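Local coordinates for DUF6836 domain-containing protein (Clostridium leptum, PDB 4PW1), which is of unknown function but folds into a nine-stranded antiparallel beta sheet surrounded by alpha-helices and occurs as a two-subunit assembly, at residues E25-L33 / N99-Y109; Y218-Y226 / V235-V246. One frame throughout, in Å; residues are numbered along the deposited sequence.

Interaction 1: E25-L33 / N99-Y109; sequences ELNLYPWNL and NMALDPNGLCY
The indole of W31 turns its edge to one face of the Y109 ring. It is an edge-to-face (T-shaped) pair: the five-membered ring of W31 and the Y109 ring have centroids 4.3 Å apart and planes at 83°. NE1 of W31 sits over the centre of the Y109 ring, 3.3 Å from Y109 CG. At the rim of the same ring, near its plane, lie Y29 O and L28 CB. The motif on the sheet side is a beta hairpin, strands 95-103 and 106-114, closed by a type I turn from D103 to G106. C108 and Y109 both face A101 in a classic beta bulge. The bulge puts two successive side chains on the surface that meets residues 28-31, at the end of strand 24-28 and in the turn after it.

P30, after a cis peptide bond, lays CB over one face of the Y29 ring. Its CG touches A101 CB at 3.5 Å and C108 SG at 3.7 Å. C108 SG also makes an oblique sulfur-aromatic contact with the Y29 ring. The far end of the indole approaches N99, with W31 CH2 3.8 Å from N99 OD1; that oxygen is hydrogen-bonded to the backbone N of D85. F82 and Y34 also meet the W31 ring.

CG of Y29 is anti to its backbone N (chi1 174°), which carries the phenol out along the hairpin to its turn. There Y29 OH donates to the anti lone pair of D103 OD2 at 2.6 Å. The other carboxylate oxygen, D103 OD1, closes an Asx turn by accepting from N105 N at 2.9 Å.

Interaction 2: Y218-Y226 / V235-V246; sequences YDNHIYAMY and VLIYSPIEERFV
I222 and Y238 form an antiparallel hydrogen-bonded pair, and so do A224 and L236. Y238 N donates to I222 O at 2.7 Å, and L236 N to A224 O at 2.8 Å; the reverse bonds complete both pairs. This is the ladder of a beta hairpin, strands 221-227 and 233-239. Just past the A224/L236 pair, V235 CA makes a CH...O contact of 3.3 Å to A224 O.

Y223, I237, M225 and V235 share one face of the sheet. V235 CG1 is anti to the backbone N (chi1 178°) and packs against Y223 CB at 3.7 Å, while V235 CG2 meets M225 CG. The Y223 ring lies between Y218 CB on one face and I237 CG1 on the other. On the opposite face of the sheet are I222, A224, L236 and Y238. A224 CB meets L236 CB there, and F245 CE1 comes up to the same methyl.

At the end of the ladder, the H221 ring has Y238 O near its plane and CG2 of both I237 and V246 obliquely against it. Its ND1 donates to D219 O at 3.0 Å, within the type I' turn from Y218 to H221. One water donates to N220 O and accepts from S239 OG, linking the 218-221 turn to the 239-244 connection. S239 OG also accepts from E242 N in an ST motif. R244 makes a salt bridge to E242, with NE and NH2 both meeting OE1 side-on.

Helix 173-190 covers L236 and Y238 through F177 and A173. Helix 122-141 covers I222, Y238 and F245 through M125 and L132. Strand 214-218 flanks strand 221-227, and strand 244-251 flanks 233-239.

Overall arrangement
The centres of the two interactions lie about 16 Å apart. Along the chain they come in series, 25-33 with 99-109 first and 218-226 with 235-246 later. Both reach the same antiparallel sheet: strand 106-114 lies next to 244-251, which joins the two strand groups. Strand 24-28 lies outside that sheet but links the contacts directly. L26 N probably donates a hydrogen bond to Y218 OH at 3.1 Å, and L28 CD1 packs on Y223 CE2. Both contacts touch the second subunit. E25, N27 and L28 pair with a strand of that subunit, and M225 and V235 pack on its E24, so both contacts lie at the subunit interface and contribute to it.

Interaction 1: E25-L33 / N99-Y109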
loop_
_atom_site.group_PDB
_atom_site.type_symbol
_atom_site.label_atom_id
_atom_site.label_comp_id
_atom_site.label_asym_id
_atom_site.label_seq_id
_atom_site.Cartn_x
_atom_site.Cartn_y
_atom_site.Cartn_z
ATOM N N GLU B 25 -3.774 2.560 -2.066
ATOM C CA GLU B 25 -2.689 3.448 -1.744
ATOM C C GLU B 25 -1.564 2.604 -1.104
ATOM O O GLU B 25 -1.776 1.880 -0.116
ATOM C CB GLU B 25 -3.144 4.548 -0.787
ATOM C CG GLU B 25 -2.010 5.454 -0.293
ATOM C CD GLU B 25 -2.445 6.439 0.790
ATOM O OE1 GLU B 25 -2.748 6.053 1.953
ATOM O OE2 GLU B 25 -2.502 7.625 0.470
ATOM N N LEU B 26 -0.385 2.701 -1.685
ATOM C CA LEU B 26 0.785 2.052 -1.174
ATOM C C LEU B 26 1.697 3.109 -0.573
ATOM O O LEU B 26 2.169 3.966 -1.289
ATOM C CB LEU B 26 1.493 1.312 -2.312
ATOM C CG LEU B 26 2.761 0.528 -1.974
ATOM C CD1 LEU B 26 2.455 -0.573 -0.971
ATOM C CD2 LEU B 26 3.332 -0.088 -3.244
ATOM N N ASN B 27 1.920 3.053 0.734
ATOM C CA ASN B 27 2.850 3.940 1.384
ATOM C C ASN B 27 4.106 3.168 1.753
ATOM O O ASN B 27 4.029 2.167 2.459
ATOM C CB ASN B 27 2.288 4.475 2.694
ATOM C CG ASN B 27 1.107 5.395 2.499
ATOM O OD1 ASN B 27 1.052 6.172 1.568
ATOM N ND2 ASN B 27 0.134 5.271 3.362
ATOM N N LEU B 28 5.243 3.653 1.315
ATOM C CA LEU B 28 6.526 3.066 1.731
ATOM C C LEU B 28 7.029 3.691 3.021
ATOM O O LEU B 28 6.757 4.872 3.294
ATOM C CB LEU B 28 7.547 3.262 0.619
ATOM C CG LEU B 28 7.141 2.692 -0.739
ATOM C CD1 LEU B 28 8.282 2.913 -1.728
ATOM C CD2 LEU B 28 6.777 1.224 -0.628
ATOM N N TYR B 29 7.691 2.888 3.826
ATOM C CA TYR B 29 8.268 3.329 5.083
ATOM C C TYR B 29 9.130 4.572 4.792
ATOM O O TYR B 29 9.861 4.599 3.798
ATOM C CB TYR B 29 9.063 2.198 5.754
ATOM C CG TYR B 29 9.803 2.676 7.000
ATOM C CD1 TYR B 29 9.171 2.690 8.260
ATOM C CD2 TYR B 29 11.111 3.168 6.893
ATOM C CE1 TYR B 29 9.828 3.139 9.388
ATOM C CE2 TYR B 29 11.780 3.623 8.017
ATOM C CZ TYR B 29 11.148 3.610 9.244
ATOM O OH TYR B 29 11.803 4.125 10.305
ATOM N N PRO B 30 9.003 5.625 5.613
ATOM C CA PRO B 30 8.218 5.779 6.823
ATOM C C PRO B 30 6.946 6.628 6.628
ATOM O O PRO B 30 6.390 7.125 7.608
ATOM C CB PRO B 30 9.193 6.529 7.751
ATOM C CG PRO B 30 9.869 7.481 6.815
ATOM C CD PRO B 30 9.964 6.734 5.479
ATOM N N TRP B 31 6.477 6.748 5.397
ATOM C CA TRP B 31 5.288 7.545 5.110
ATOM C C TRP B 31 4.045 6.972 5.765
ATOM O O TRP B 31 3.097 7.704 5.982
ATOM C CB TRP B 31 5.111 7.790 3.606
ATOM C CG TRP B 31 6.278 8.586 3.089
ATOM C CD1 TRP B 31 7.403 8.107 2.511
ATOM C CD2 TRP B 31 6.463 9.987 3.218
ATOM N NE1 TRP B 31 8.251 9.138 2.205
ATOM C CE2 TRP B 31 7.697 10.302 2.639
ATOM C CE3 TRP B 31 5.696 11.015 3.764
ATOM C CZ2 TRP B 31 8.198 11.591 2.618
ATOM C CZ3 TRP B 31 6.172 12.308 3.696
ATOM C CH2 TRP B 31 7.406 12.577 3.130
ATOM N N ASN B 32 4.073 5.711 6.154
ATOM C CA ASN B 32 2.980 5.144 6.934
ATOM C C ASN B 32 2.878 5.800 8.312
ATOM O O ASN B 32 1.846 5.706 8.965
ATOM C CB ASN B 32 3.148 3.628 7.103
ATOM C CG ASN B 32 4.524 3.274 7.665
ATOM O OD1 ASN B 32 5.556 3.733 7.157
ATOM N ND2 ASN B 32 4.547 2.487 8.708
ATOM N N LEU B 33 3.947 6.434 8.769
ATOM C CA LEU B 33 3.949 7.052 10.094
ATOM C C LEU B 33 3.678 8.536 10.027
ATOM O O LEU B 33 3.589 9.176 11.047
ATOM C CB LEU B 33 5.291 6.805 10.769
ATOM C CG LEU B 33 5.643 5.321 10.932
ATOM C CD1 LEU B 33 7.031 5.184 11.523
ATOM C CD2 LEU B 33 4.636 4.583 11.818
ATOM N N ASN B 99 10.774 13.851 -2.391
ATOM C CA ASN B 99 10.356 13.400 -1.076
ATOM C C ASN B 99 11.541 12.757 -0.376
ATOM O O ASN B 99 12.302 11.998 -0.996
ATOM C CB ASN B 99 9.208 12.404 -1.190
ATOM C CG ASN B 99 7.902 13.100 -1.465
ATOM O OD1 ASN B 99 7.244 13.576 -0.545
ATOM N ND2 ASN B 99 7.603 13.304 -2.731
HETATM N N MSE B 100 11.699 13.049 0.914
HETATM C CA MSE B 100 12.741 12.438 1.696
HETATM C C MSE B 100 12.328 12.251 3.095
HETATM O O MSE B 100 11.453 12.932 3.587
HETATM C CB MSE B 100 14.028 13.316 1.782
HETATM C CG MSE B 100 14.556 13.620 0.425
HETATM SE SE MSE B 100 16.314 14.663 0.555
HETATM C CE MSE B 100 17.140 13.613 1.709
ATOM N N ALA B 101 12.978 11.313 3.764
ATOM C CA ALA B 101 12.758 11.139 5.194
ATOM C C ALA B 101 13.994 10.585 5.851
ATOM O O ALA B 101 14.704 9.757 5.267
ATOM C CB ALA B 101 11.602 10.222 5.466
ATOM N N LEU B 102 14.175 10.993 7.096
ATOM C CA LEU B 102 15.197 10.450 7.966
ATOM C C LEU B 102 14.576 9.926 9.238
ATOM O O LEU B 102 13.644 10.530 9.782
ATOM C CB LEU B 102 16.226 11.539 8.325
ATOM C CG LEU B 102 17.107 11.954 7.139
ATOM C CD1 LEU B 102 16.472 13.095 6.382
ATOM C CD2 LEU B 102 18.465 12.368 7.667
ATOM N N ASP B 103 15.126 8.804 9.696
ATOM C CA ASP B 103 14.795 8.206 10.971
ATOM C C ASP B 103 16.096 8.072 11.785
ATOM O O ASP B 103 17.137 8.530 11.347
ATOM C CB ASP B 103 14.032 6.893 10.740
ATOM C CG ASP B 103 14.897 5.728 10.210
ATOM O OD1 ASP B 103 16.124 5.841 10.086
ATOM O OD2 ASP B 103 14.310 4.652 9.908
ATOM N N PRO B 104 16.046 7.451 12.956
ATOM C CA PRO B 104 17.306 7.390 13.743
ATOM C C PRO B 104 18.464 6.651 13.084
ATOM O O PRO B 104 19.583 6.851 13.494
ATOM C CB PRO B 104 16.881 6.673 15.029
ATOM C CG PRO B 104 15.404 7.005 15.164
ATOM C CD PRO B 104 14.894 6.998 13.744
ATOM N N ASN B 105 18.215 5.836 12.062
ATOM C CA ASN B 105 19.292 5.191 11.328
ATOM C C ASN B 105 19.784 5.984 10.124
ATOM O O ASN B 105 20.698 5.543 9.447
ATOM C CB ASN B 105 18.887 3.801 10.880
ATOM C CG ASN B 105 18.871 2.822 12.028
ATOM O OD1 ASN B 105 19.874 2.627 12.696
ATOM N ND2 ASN B 105 17.726 2.229 12.279
ATOM N N GLY B 106 19.218 7.157 9.882
ATOM C CA GLY B 106 19.674 8.004 8.762
ATOM C C GLY B 106 18.638 8.117 7.661
ATOM O O GLY B 106 17.428 8.181 7.931
ATOM N N LEU B 107 19.116 8.209 6.419
ATOM C CA LEU B 107 18.246 8.410 5.273
ATOM C C LEU B 107 17.534 7.112 4.983
ATOM O O LEU B 107 18.162 6.134 4.628
ATOM C CB LEU B 107 19.033 8.852 4.031
ATOM C CG LEU B 107 18.208 9.117 2.771
ATOM C CD1 LEU B 107 17.294 10.345 2.978
ATOM C CD2 LEU B 107 19.101 9.368 1.570
ATOM N N CYS B 108 16.220 7.111 5.141
ATOM C CA CYS B 108 15.417 5.890 4.943
ATOM C C CYS B 108 14.456 5.995 3.770
ATOM O O CYS B 108 13.803 5.029 3.418
ATOM C CB CYS B 108 14.658 5.561 6.234
ATOM S SG CYS B 108 13.535 6.833 6.849
ATOM N N TYR B 109 14.340 7.188 3.187
ATOM C CA TYR B 109 13.496 7.403 2.049
ATOM C C TYR B 109 13.994 8.572 1.212
ATOM O O TYR B 109 14.311 9.612 1.740
ATOM C CB TYR B 109 12.022 7.586 2.455
ATOM C CG TYR B 109 11.100 7.673 1.258
ATOM C CD1 TYR B 109 11.081 8.824 0.451
ATOM C CD2 TYR B 109 10.323 6.604 0.880
ATOM C CE1 TYR B 109 10.286 8.882 -0.668
ATOM C CE2 TYR B 109 9.522 6.646 -0.256
ATOM C CZ TYR B 109 9.502 7.777 -1.000
ATOM O OH TYR B 109 8.743 7.822 -2.106
#

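Interaction 2: Y218-Y226 / V235-V246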
loop_
_atom_site.group_PDB
_atom_site.type_symbol
_atom_site.label_atom_id
_atom_site.label_comp_id
_atom_site.label_asym_id
_atom_site.label_seq_id
_atom_site.Cartn_x
_atom_site.Cartn_y
_atom_site.Cartn_z
ATOM N N TYR B 218 3.349 0.420 -9.680
ATOM C CA TYR B 218 2.506 1.391 -9.016
ATOM C C TYR B 218 2.899 2.777 -9.503
ATOM O O TYR B 218 4.077 3.126 -9.505
ATOM C CB TYR B 218 2.784 1.322 -7.519
ATOM C CG TYR B 218 1.956 2.248 -6.654
ATOM C CD1 TYR B 218 0.557 2.070 -6.503
ATOM C CD2 TYR B 218 2.567 3.268 -5.927
ATOM C CE1 TYR B 218 -0.196 2.889 -5.644
ATOM C CE2 TYR B 218 1.827 4.098 -5.103
ATOM C CZ TYR B 218 0.450 3.894 -4.959
ATOM O OH TYR B 218 -0.262 4.675 -4.104
ATOM N N ASP B 219 1.904 3.566 -9.885
ATOM C CA ASP B 219 2.111 4.977 -10.162
ATOM C C ASP B 219 3.220 5.246 -11.235
ATOM O O ASP B 219 4.053 6.132 -11.078
ATOM C CB ASP B 219 2.446 5.671 -8.848
ATOM C CG ASP B 219 2.378 7.166 -8.948
ATOM O OD1 ASP B 219 1.570 7.668 -9.747
ATOM O OD2 ASP B 219 3.158 7.822 -8.242
ATOM N N ASN B 220 3.189 4.456 -12.298
ATOM C CA ASN B 220 4.100 4.560 -13.434
ATOM C C ASN B 220 5.555 4.151 -13.106
ATOM O O ASN B 220 6.438 4.364 -13.907
ATOM C CB ASN B 220 4.078 5.980 -14.067
ATOM C CG ASN B 220 4.532 5.983 -15.536
ATOM O OD1 ASN B 220 4.142 5.117 -16.308
ATOM N ND2 ASN B 220 5.382 6.933 -15.910
ATOM N N HIS B 221 5.759 3.505 -11.964
ATOM C CA HIS B 221 7.050 2.961 -11.592
ATOM C C HIS B 221 6.988 1.509 -11.327
ATOM O O HIS B 221 5.913 0.935 -11.071
ATOM C CB HIS B 221 7.563 3.682 -10.348
ATOM C CG HIS B 221 7.865 5.103 -10.603
ATOM N ND1 HIS B 221 6.935 6.099 -10.429
ATOM C CD2 HIS B 221 8.970 5.700 -11.098
ATOM C CE1 HIS B 221 7.467 7.254 -10.774
ATOM N NE2 HIS B 221 8.700 7.037 -11.184
ATOM N N ILE B 222 8.153 0.877 -11.391
ATOM C CA ILE B 222 8.308 -0.467 -10.860
ATOM C C ILE B 222 8.946 -0.378 -9.485
ATOM O O ILE B 222 10.004 0.290 -9.296
ATOM C CB ILE B 222 9.132 -1.353 -11.780
ATOM C CG1 ILE B 222 8.414 -1.487 -13.117
ATOM C CG2 ILE B 222 9.401 -2.746 -11.156
ATOM C CD1 ILE B 222 9.232 -2.229 -14.165
ATOM N N TYR B 223 8.320 -1.061 -8.529
ATOM C CA TYR B 223 8.859 -1.177 -7.154
ATOM C C TYR B 223 9.569 -2.514 -7.032
ATOM O O TYR B 223 8.956 -3.566 -7.095
ATOM C CB TYR B 223 7.737 -1.071 -6.118
ATOM C CG TYR B 223 7.236 0.336 -5.874
ATOM C CD1 TYR B 223 7.333 1.314 -6.817
ATOM C CD2 TYR B 223 6.583 0.662 -4.696
ATOM C CE1 TYR B 223 6.860 2.598 -6.591
ATOM C CE2 TYR B 223 6.105 1.934 -4.469
ATOM C CZ TYR B 223 6.278 2.900 -5.417
ATOM O OH TYR B 223 5.776 4.135 -5.214
ATOM N N ALA B 224 10.885 -2.462 -6.906
ATOM C CA ALA B 224 11.709 -3.646 -6.764
ATOM C C ALA B 224 11.912 -3.893 -5.289
ATOM O O ALA B 224 12.437 -3.037 -4.582
ATOM C CB ALA B 224 13.039 -3.410 -7.427
HETATM N N MSE B 225 11.515 -5.058 -4.824
HETATM C CA MSE B 225 11.363 -5.287 -3.402
HETATM C C MSE B 225 12.317 -6.345 -2.954
HETATM O O MSE B 225 12.498 -7.404 -3.601
HETATM C CB MSE B 225 9.913 -5.709 -3.094
HETATM C CG MSE B 225 8.960 -4.559 -3.437
HETATM SE SE MSE B 225 7.157 -5.332 -3.822
HETATM C CE MSE B 225 7.160 -6.831 -2.616
ATOM N N TYR B 226 12.920 -6.083 -1.819
ATOM C CA TYR B 226 13.885 -7.015 -1.260
ATOM C C TYR B 226 13.690 -7.054 0.223
ATOM O O TYR B 226 13.425 -6.028 0.823
ATOM C CB TYR B 226 15.310 -6.523 -1.525
ATOM C CG TYR B 226 15.606 -6.388 -2.970
ATOM C CD1 TYR B 226 15.321 -5.213 -3.643
ATOM C CD2 TYR B 226 16.173 -7.427 -3.672
ATOM C CE1 TYR B 226 15.570 -5.095 -4.988
ATOM C CE2 TYR B 226 16.418 -7.319 -5.020
ATOM C CZ TYR B 226 16.098 -6.143 -5.678
ATOM O OH TYR B 226 16.341 -5.987 -7.028
ATOM N N VAL B 235 12.579 -1.098 -0.767
ATOM C CA VAL B 235 12.038 -0.959 -2.091
ATOM C C VAL B 235 12.891 0.013 -2.859
ATOM O O VAL B 235 13.248 1.077 -2.355
ATOM C CB VAL B 235 10.593 -0.432 -2.037
ATOM C CG1 VAL B 235 10.062 -0.240 -3.427
ATOM C CG2 VAL B 235 9.729 -1.370 -1.259
ATOM N N LEU B 236 13.318 -0.414 -4.041
ATOM C CA LEU B 236 13.959 0.466 -4.998
ATOM C C LEU B 236 12.914 0.877 -6.022
ATOM O O LEU B 236 12.232 0.041 -6.555
ATOM C CB LEU B 236 15.118 -0.251 -5.676
ATOM C CG LEU B 236 16.302 -0.531 -4.770
ATOM C CD1 LEU B 236 17.328 -1.409 -5.484
ATOM C CD2 LEU B 236 16.952 0.784 -4.360
ATOM N N ILE B 237 12.800 2.177 -6.282
ATOM C CA ILE B 237 11.784 2.724 -7.156
ATOM C C ILE B 237 12.372 2.994 -8.521
ATOM O O ILE B 237 13.214 3.903 -8.679
ATOM C CB ILE B 237 11.228 4.057 -6.590
ATOM C CG1 ILE B 237 10.703 3.833 -5.178
ATOM C CG2 ILE B 237 10.167 4.646 -7.505
ATOM C CD1 ILE B 237 10.361 5.127 -4.481
ATOM N N TYR B 238 11.969 2.173 -9.483
ATOM C CA TYR B 238 12.517 2.210 -10.830
ATOM C C TYR B 238 11.579 2.917 -11.786
ATOM O O TYR B 238 10.380 2.593 -11.831
ATOM C CB TYR B 238 12.783 0.797 -11.312
ATOM C CG TYR B 238 13.503 0.685 -12.639
ATOM C CD1 TYR B 238 14.889 0.868 -12.720
ATOM C CD2 TYR B 238 12.826 0.312 -13.799
ATOM C CE1 TYR B 238 15.561 0.704 -13.906
ATOM C CE2 TYR B 238 13.505 0.153 -15.000
ATOM C CZ TYR B 238 14.871 0.359 -15.044
ATOM O OH TYR B 238 15.565 0.186 -16.214
ATOM N N SER B 239 12.132 3.865 -12.541
ATOM C CA SER B 239 11.425 4.497 -13.636
ATOM C C SER B 239 11.700 3.753 -14.965
ATOM O O SER B 239 12.851 3.685 -15.419
ATOM C CB SER B 239 11.855 5.934 -13.793
ATOM O OG SER B 239 11.420 6.415 -15.039
ATOM N N PRO B 240 10.654 3.176 -15.583
ATOM C CA PRO B 240 10.828 2.543 -16.885
ATOM C C PRO B 240 11.099 3.586 -17.983
ATOM O O PRO B 240 11.727 3.273 -18.952
ATOM C CB PRO B 240 9.485 1.816 -17.115
ATOM C CG PRO B 240 8.508 2.634 -16.338
ATOM C CD PRO B 240 9.277 3.034 -15.100
ATOM N N ILE B 241 10.693 4.833 -17.792
ATOM C CA ILE B 241 10.978 5.865 -18.768
ATOM C C ILE B 241 12.478 6.251 -18.708
ATOM O O ILE B 241 13.155 6.257 -19.741
ATOM C CB ILE B 241 10.104 7.101 -18.517
ATOM C CG1 ILE B 241 8.605 6.713 -18.502
ATOM C CG2 ILE B 241 10.400 8.162 -19.551
ATOM C CD1 ILE B 241 8.149 5.944 -19.724
ATOM N N GLU B 242 12.985 6.549 -17.511
ATOM C CA GLU B 242 14.395 6.920 -17.338
ATOM C C GLU B 242 15.342 5.752 -17.319
ATOM O O GLU B 242 16.541 5.942 -17.414
ATOM C CB GLU B 242 14.607 7.755 -16.079
ATOM C CG GLU B 242 13.695 8.979 -16.029
ATOM C CD GLU B 242 14.090 10.010 -14.955
ATOM O OE1 GLU B 242 15.172 9.870 -14.328
ATOM O OE2 GLU B 242 13.292 10.933 -14.697
ATOM N N GLU B 243 14.819 4.542 -17.176
ATOM C CA GLU B 243 15.644 3.344 -17.040
ATOM C C GLU B 243 16.678 3.468 -15.906
ATOM O O GLU B 243 17.840 3.110 -16.049
ATOM C CB GLU B 243 16.299 2.997 -18.368
ATOM C CG GLU B 243 15.258 2.732 -19.459
ATOM C CD GLU B 243 15.849 1.959 -20.628
ATOM O OE1 GLU B 243 16.552 2.576 -21.439
ATOM O OE2 GLU B 243 15.666 0.725 -20.684
ATOM N N ARG B 244 16.217 3.942 -14.760
ATOM C CA ARG B 244 17.059 3.976 -13.594
ATOM C C ARG B 244 16.227 4.050 -12.330
ATOM O O ARG B 244 15.013 4.323 -12.378
ATOM C CB ARG B 244 17.989 5.183 -13.653
ATOM C CG ARG B 244 17.277 6.505 -13.715
ATOM C CD ARG B 244 18.129 7.521 -12.984
ATOM N NE ARG B 244 17.496 8.809 -12.956
ATOM C CZ ARG B 244 17.769 9.777 -12.074
ATOM N NH1 ARG B 244 18.699 9.614 -11.135
ATOM N NH2 ARG B 244 17.079 10.918 -12.132
ATOM N N PHE B 245 16.879 3.784 -11.213
ATOM C CA PHE B 245 16.273 3.973 -9.922
ATOM C C PHE B 245 16.163 5.453 -9.566
ATOM O O PHE B 245 17.132 6.210 -9.675
ATOM C CB PHE B 245 17.021 3.175 -8.870
ATOM C CG PHE B 245 16.884 1.687 -9.033
ATOM C CD1 PHE B 245 15.634 1.077 -8.931
ATOM C CD2 PHE B 245 17.993 0.886 -9.239
ATOM C CE1 PHE B 245 15.518 -0.302 -9.060
ATOM C CE2 PHE B 245 17.879 -0.474 -9.378
ATOM C CZ PHE B 245 16.639 -1.088 -9.309
ATOM N N VAL B 246 14.948 5.896 -9.232
ATOM C CA VAL B 246 14.726 7.287 -8.881
ATOM C C VAL B 246 14.449 7.480 -7.399
ATOM O O VAL B 246 14.172 8.576 -6.954
ATOM C CB VAL B 246 13.618 7.931 -9.737
ATOM C CG1 VAL B 246 14.033 7.930 -11.202
ATOM C CG2 VAL B 246 12.306 7.189 -9.551
HETATM O O HOH W 1 8.472 6.202 -14.583
#